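Phl p 3 allergen (Phleum pratense, PDB 3FT1) is a secreted grass pollen allergen recognised by IgE, a beta-barrel protein of the expansin family related to the expansin C-terminal domain. Local coordinates at residues Q9-I21 with N51-F65. Numbering follows the deposited sequence.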
loop_
_atom_site.group_PDB
_atom_site.type_symbol
_atom_site.label_atom_id
_atom_site.label_comp_id
_atom_site.label_asym_id
_atom_site.label_seq_id
_atom_site.Cartn_x
_atom_site.Cartn_y
_atom_site.Cartn_z
ATOM N N GLN A 9 -8.656 -2.807 5.978
ATOM C CA GLN A 9 -9.094 -3.143 7.330
ATOM C C GLN A 9 -10.219 -2.241 7.801
ATOM O O GLN A 9 -10.297 -1.077 7.408
ATOM C CB GLN A 9 -7.920 -3.015 8.305
ATOM C CG GLN A 9 -6.740 -3.890 7.926
ATOM C CD GLN A 9 -7.083 -5.356 8.015
ATOM O OE1 GLN A 9 -7.275 -6.029 6.999
ATOM N NE2 GLN A 9 -7.199 -5.857 9.237
ATOM N N LYS A 10 -11.079 -2.780 8.660
ATOM C CA LYS A 10 -12.118 -1.972 9.276
ATOM C C LYS A 10 -11.449 -0.778 9.940
ATOM O O LYS A 10 -10.371 -0.909 10.529
ATOM C CB LYS A 10 -12.923 -2.780 10.303
ATOM C CG LYS A 10 -14.243 -2.102 10.672
ATOM C CD LYS A 10 -15.072 -2.912 11.657
ATOM C CE LYS A 10 -16.479 -2.338 11.769
ATOM N NZ LYS A 10 -16.477 -0.855 11.605
ATOM N N GLY A 11 -12.081 0.384 9.825
ATOM C CA GLY A 11 -11.499 1.622 10.307
ATOM C C GLY A 11 -11.070 2.504 9.154
ATOM O O GLY A 11 -10.842 3.697 9.321
ATOM N N SER A 12 -10.941 1.899 7.978
ATOM C CA SER A 12 -10.677 2.643 6.759
ATOM C C SER A 12 -11.922 3.436 6.390
ATOM O O SER A 12 -13.037 3.019 6.690
ATOM C CB SER A 12 -10.327 1.688 5.624
ATOM O OG SER A 12 -9.097 1.039 5.864
ATOM N N ASP A 13 -11.721 4.582 5.754
ATOM C CA ASP A 13 -12.812 5.397 5.227
ATOM C C ASP A 13 -12.247 6.268 4.102
ATOM O O ASP A 13 -11.059 6.155 3.771
ATOM C CB ASP A 13 -13.484 6.213 6.347
ATOM C CG ASP A 13 -12.552 7.229 6.987
ATOM O OD1 ASP A 13 -11.941 8.036 6.267
ATOM O OD2 ASP A 13 -12.456 7.243 8.229
ATOM N N PRO A 14 -13.082 7.124 3.482
ATOM C CA PRO A 14 -12.552 7.880 2.344
ATOM C C PRO A 14 -11.301 8.710 2.647
ATOM O O PRO A 14 -10.554 9.018 1.721
ATOM C CB PRO A 14 -13.727 8.786 1.958
ATOM C CG PRO A 14 -14.926 7.985 2.330
ATOM C CD PRO A 14 -14.543 7.280 3.611
ATOM N N LYS A 15 -11.072 9.050 3.911
ATOM C CA LYS A 15 -9.905 9.853 4.297
ATOM C C LYS A 15 -8.823 9.025 4.988
ATOM O O LYS A 15 -7.847 9.571 5.505
ATOM C CB LYS A 15 -10.329 10.986 5.235
ATOM C CG LYS A 15 -11.189 12.050 4.563
ATOM C CD LYS A 15 -11.925 12.915 5.578
ATOM C CE LYS A 15 -10.989 13.847 6.319
ATOM N NZ LYS A 15 -11.733 14.801 7.199
ATOM N N LYS A 16 -8.986 7.710 5.012
ATOM C CA LYS A 16 -8.072 6.895 5.801
ATOM C C LYS A 16 -7.973 5.480 5.265
ATOM O O LYS A 16 -8.970 4.770 5.179
ATOM C CB LYS A 16 -8.536 6.875 7.257
ATOM C CG LYS A 16 -7.628 6.122 8.218
ATOM C CD LYS A 16 -8.129 6.327 9.638
ATOM C CE LYS A 16 -7.559 5.315 10.607
ATOM N NZ LYS A 16 -8.141 5.525 11.963
ATOM N N LEU A 17 -6.764 5.069 4.904
ATOM C CA LEU A 17 -6.539 3.685 4.505
ATOM C C LEU A 17 -5.790 2.953 5.598
ATOM O O LEU A 17 -4.693 3.342 5.962
ATOM C CB LEU A 17 -5.717 3.619 3.218
ATOM C CG LEU A 17 -6.470 3.645 1.895
ATOM C CD1 LEU A 17 -5.483 3.699 0.731
ATOM C CD2 LEU A 17 -7.382 2.427 1.781
ATOM N N VAL A 18 -6.400 1.894 6.120
ATOM C CA VAL A 18 -5.743 1.018 7.071
ATOM C C VAL A 18 -5.561 -0.296 6.348
ATOM O O VAL A 18 -6.549 -0.953 5.991
ATOM C CB VAL A 18 -6.607 0.794 8.326
ATOM C CG1 VAL A 18 -5.863 -0.059 9.328
ATOM C CG2 VAL A 18 -7.000 2.132 8.947
ATOM N N LEU A 19 -4.307 -0.671 6.116
ATOM C CA LEU A 19 -4.012 -1.797 5.241
ATOM C C LEU A 19 -3.167 -2.844 5.917
ATOM O O LEU A 19 -2.085 -2.544 6.434
ATOM C CB LEU A 19 -3.269 -1.319 3.991
ATOM C CG LEU A 19 -4.014 -0.344 3.084
ATOM C CD1 LEU A 19 -3.066 0.186 2.015
ATOM C CD2 LEU A 19 -5.216 -1.039 2.456
ATOM N N ASP A 20 -3.674 -4.072 5.898
ATOM C CA ASP A 20 -2.865 -5.243 6.186
ATOM C C ASP A 20 -2.105 -5.566 4.915
ATOM O O ASP A 20 -2.667 -6.065 3.943
ATOM C CB ASP A 20 -3.757 -6.425 6.573
ATOM C CG ASP A 20 -2.963 -7.669 6.915
ATOM O OD1 ASP A 20 -1.719 -7.588 6.985
ATOM O OD2 ASP A 20 -3.587 -8.732 7.119
ATOM N N ILE A 21 -0.820 -5.245 4.909
ATOM C CA ILE A 21 0.001 -5.493 3.742
ATOM C C ILE A 21 0.854 -6.715 4.042
ATOM O O ILE A 21 1.592 -6.740 5.031
ATOM C CB ILE A 21 0.902 -4.268 3.416
ATOM C CG1 ILE A 21 0.035 -3.030 3.151
ATOM C CG2 ILE A 21 1.808 -4.562 2.224
ATOM C CD1 ILE A 21 0.827 -1.748 2.924
ATOM N N ASN A 51 0.472 -4.660 12.970
ATOM C CA ASN A 51 0.206 -5.599 11.888
ATOM C C ASN A 51 -0.276 -4.905 10.620
ATOM O O ASN A 51 -0.463 -5.553 9.590
ATOM C CB ASN A 51 -0.842 -6.630 12.319
ATOM C CG ASN A 51 -0.626 -7.137 13.732
ATOM O OD1 ASN A 51 0.495 -7.137 14.245
ATOM N ND2 ASN A 51 -1.706 -7.584 14.367
ATOM N N VAL A 52 -0.502 -3.595 10.699
ATOM C CA VAL A 52 -1.047 -2.861 9.558
ATOM C C VAL A 52 -0.301 -1.566 9.300
ATOM O O VAL A 52 0.538 -1.143 10.098
ATOM C CB VAL A 52 -2.548 -2.541 9.723
ATOM C CG1 VAL A 52 -3.340 -3.806 10.007
ATOM C CG2 VAL A 52 -2.764 -1.490 10.813
ATOM N N TRP A 53 -0.614 -0.950 8.166
ATOM C CA TRP A 53 0.006 0.298 7.757
ATOM C C TRP A 53 -1.116 1.270 7.513
ATOM O O TRP A 53 -2.160 0.900 6.982
ATOM C CB TRP A 53 0.783 0.124 6.456
ATOM C CG TRP A 53 1.970 -0.759 6.562
ATOM C CD1 TRP A 53 1.978 -2.121 6.592
ATOM C CD2 TRP A 53 3.343 -0.345 6.623
ATOM N NE1 TRP A 53 3.268 -2.581 6.688
ATOM C CE2 TRP A 53 4.125 -1.512 6.701
ATOM C CE3 TRP A 53 3.983 0.900 6.612
ATOM C CZ2 TRP A 53 5.515 -1.476 6.778
ATOM C CZ3 TRP A 53 5.370 0.934 6.687
ATOM C CH2 TRP A 53 6.119 -0.250 6.770
ATOM N N GLU A 54 -0.903 2.521 7.882
ATOM C CA GLU A 54 -1.972 3.494 7.794
ATOM C C GLU A 54 -1.540 4.780 7.103
ATOM O O GLU A 54 -0.416 5.246 7.285
ATOM C CB GLU A 54 -2.490 3.797 9.194
ATOM C CG GLU A 54 -3.515 4.904 9.250
ATOM C CD GLU A 54 -3.932 5.215 10.672
ATOM O OE1 GLU A 54 -4.102 4.263 11.457
ATOM O OE2 GLU A 54 -4.086 6.408 11.004
ATOM N N VAL A 55 -2.441 5.353 6.309
ATOM C CA VAL A 55 -2.255 6.714 5.821
ATOM C C VAL A 55 -3.580 7.466 5.906
ATOM O O VAL A 55 -4.631 6.959 5.494
ATOM C CB VAL A 55 -1.641 6.769 4.392
ATOM C CG1 VAL A 55 -2.540 6.082 3.373
ATOM C CG2 VAL A 55 -1.352 8.217 3.991
ATOM N N LYS A 56 -3.523 8.659 6.485
ATOM C CA LYS A 56 -4.700 9.496 6.671
ATOM C C LYS A 56 -4.515 10.760 5.861
ATOM O O LYS A 56 -3.392 11.178 5.602
ATOM C CB LYS A 56 -4.835 9.921 8.131
ATOM C CG LYS A 56 -5.329 8.878 9.100
ATOM C CD LYS A 56 -5.212 9.416 10.527
ATOM C CE LYS A 56 -5.833 8.476 11.551
ATOM N NZ LYS A 56 -5.244 8.660 12.912
ATOM N N SER A 57 -5.624 11.386 5.498
ATOM C CA SER A 57 -5.584 12.676 4.832
ATOM C C SER A 57 -6.682 13.556 5.397
ATOM O O SER A 57 -7.673 13.056 5.928
ATOM C CB SER A 57 -5.789 12.513 3.334
ATOM O OG SER A 57 -5.703 13.779 2.709
ATOM N N SER A 58 -6.508 14.869 5.290
ATOM C CA SER A 58 -7.532 15.795 5.757
ATOM C C SER A 58 -8.653 15.896 4.732
ATOM O O SER A 58 -9.714 16.463 5.006
ATOM C CB SER A 58 -6.932 17.178 6.014
ATOM O OG SER A 58 -6.522 17.771 4.799
ATOM N N LYS A 59 -8.409 15.338 3.551
ATOM C CA LYS A 59 -9.401 15.306 2.482
ATOM C C LYS A 59 -9.548 13.890 1.948
ATOM O O LYS A 59 -8.663 13.057 2.140
ATOM C CB LYS A 59 -8.990 16.251 1.357
ATOM C CG LYS A 59 -9.140 17.707 1.732
ATOM C CD LYS A 59 -8.267 18.597 0.884
ATOM C CE LYS A 59 -8.349 20.037 1.369
ATOM N NZ LYS A 59 -7.208 20.845 0.868
ATOM N N PRO A 60 -10.673 13.605 1.278
ATOM C CA PRO A 60 -10.821 12.245 0.751
ATOM C C PRO A 60 -9.663 11.871 -0.163
ATOM O O PRO A 60 -9.181 12.691 -0.947
ATOM C CB PRO A 60 -12.138 12.315 -0.024
ATOM C CG PRO A 60 -12.909 13.400 0.667
ATOM C CD PRO A 60 -11.882 14.419 1.066
ATOM N N LEU A 61 -9.209 10.630 -0.037
ATOM C CA LEU A 61 -8.119 10.131 -0.850
ATOM C C LEU A 61 -8.603 9.912 -2.279
ATOM O O LEU A 61 -9.751 9.518 -2.517
ATOM C CB LEU A 61 -7.574 8.838 -0.244
ATOM C CG LEU A 61 -6.988 8.985 1.162
ATOM C CD1 LEU A 61 -6.838 7.639 1.839
ATOM C CD2 LEU A 61 -5.649 9.699 1.099
ATOM N N VAL A 62 -7.730 10.183 -3.234
ATOM C CA VAL A 62 -8.087 10.062 -4.635
ATOM C C VAL A 62 -7.347 8.886 -5.262
ATOM O O VAL A 62 -6.115 8.886 -5.344
ATOM C CB VAL A 62 -7.766 11.360 -5.393
ATOM C CG1 VAL A 62 -8.008 11.185 -6.875
ATOM C CG2 VAL A 62 -8.593 12.521 -4.834
ATOM N N GLY A 63 -8.111 7.882 -5.690
ATOM C CA GLY A 63 -7.559 6.697 -6.317
ATOM C C GLY A 63 -7.786 6.679 -7.813
ATOM O O GLY A 63 -8.331 7.633 -8.368
ATOM N N PRO A 64 -7.389 5.583 -8.478
ATOM C CA PRO A 64 -6.801 4.394 -7.843
ATOM C C PRO A 64 -5.435 4.679 -7.219
ATOM O O PRO A 64 -4.724 5.589 -7.638
ATOM C CB PRO A 64 -6.675 3.397 -8.996
ATOM C CG PRO A 64 -6.744 4.208 -10.237
ATOM C CD PRO A 64 -7.558 5.421 -9.931
ATOM N N PHE A 65 -5.072 3.889 -6.218
ATOM C CA PHE A 65 -3.898 4.189 -5.414
ATOM C C PHE A 65 -2.660 3.416 -5.859
ATOM O O PHE A 65 -2.736 2.232 -6.150
ATOM C CB PHE A 65 -4.209 3.905 -3.944
ATOM C CG PHE A 65 -5.411 4.654 -3.433
ATOM C CD1 PHE A 65 -5.372 6.028 -3.294
ATOM C CD2 PHE A 65 -6.582 3.986 -3.114
ATOM C CE1 PHE A 65 -6.477 6.725 -2.835
ATOM C CE2 PHE A 65 -7.695 4.678 -2.655
ATOM C CZ PHE A 65 -7.636 6.050 -2.514
HETATM O O HOH W 1 -11.494 8.268 -0.812
HETATM O O HOH W 2 -5.224 5.569 13.436
HETATM O O HOH W 3 0.767 -5.203 7.313
HETATM O O HOH W 4 3.970 -5.417 6.638
#
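Leu17 and Val55 face each other as a hydrogen-bonded pair where strands 16-24 and 52-56 run antiparallel in the beta-barrel of this expansin C-terminal-like domain. Leu17 N gives a bond to Val55 O at 2.9 Å, and Val55 N returns one to Leu17 O. Leu19 and Trp53 form the next such pair. Leu17, Leu19, Trp53 and Val55 all turn to the interior face. CG of Leu17 is only roughly anti to its carbonyl carbon (chi1 -89°), a swing that carries CD1 over one face of the Phe65 ring. Leu17 CD1 is 4.2 Å from the centroid of that ring and 17° off the normal. Gly63 CA lies against the opposite face, near the rim. The side chain of Leu61 slants across that of Leu17, its CD1 against Leu17 CG, and Val55 CG1 touches Leu17 CB. Farther along, the Ile21 side chain crosses that of Trp53 at about a right angle. Ile21 CD1 lies 3.9 Å from Trp53 CD1, on the pyrrole part of the indole. Val33 of strand 30-36 touches both residues.

The other face is more polar. Lys16 and Lys56 lie side by side and point the same way, with Lys16 CD 3.7 Å from Lys56 CE. Lys16 NZ and Lys56 NZ, 4.4 Å apart, gather near the carboxylate of Glu54, whose negative charge would probably balance theirs. A water gives a proton to Glu54 OE1 and accepts from Lys56 NZ, and weakly from Lys16 NZ. Next along, Val18 CG1 packs on Val52 CG2 at 3.7 Å.

Beyond the strands, Ser57 N bonds to Lys15 O. Pro14 O is gripped twice: Leu61 N donates to it at 2.7 Å, nearly straight at 173°, and a water that donates to Pro14 O also donates to Leu61 O.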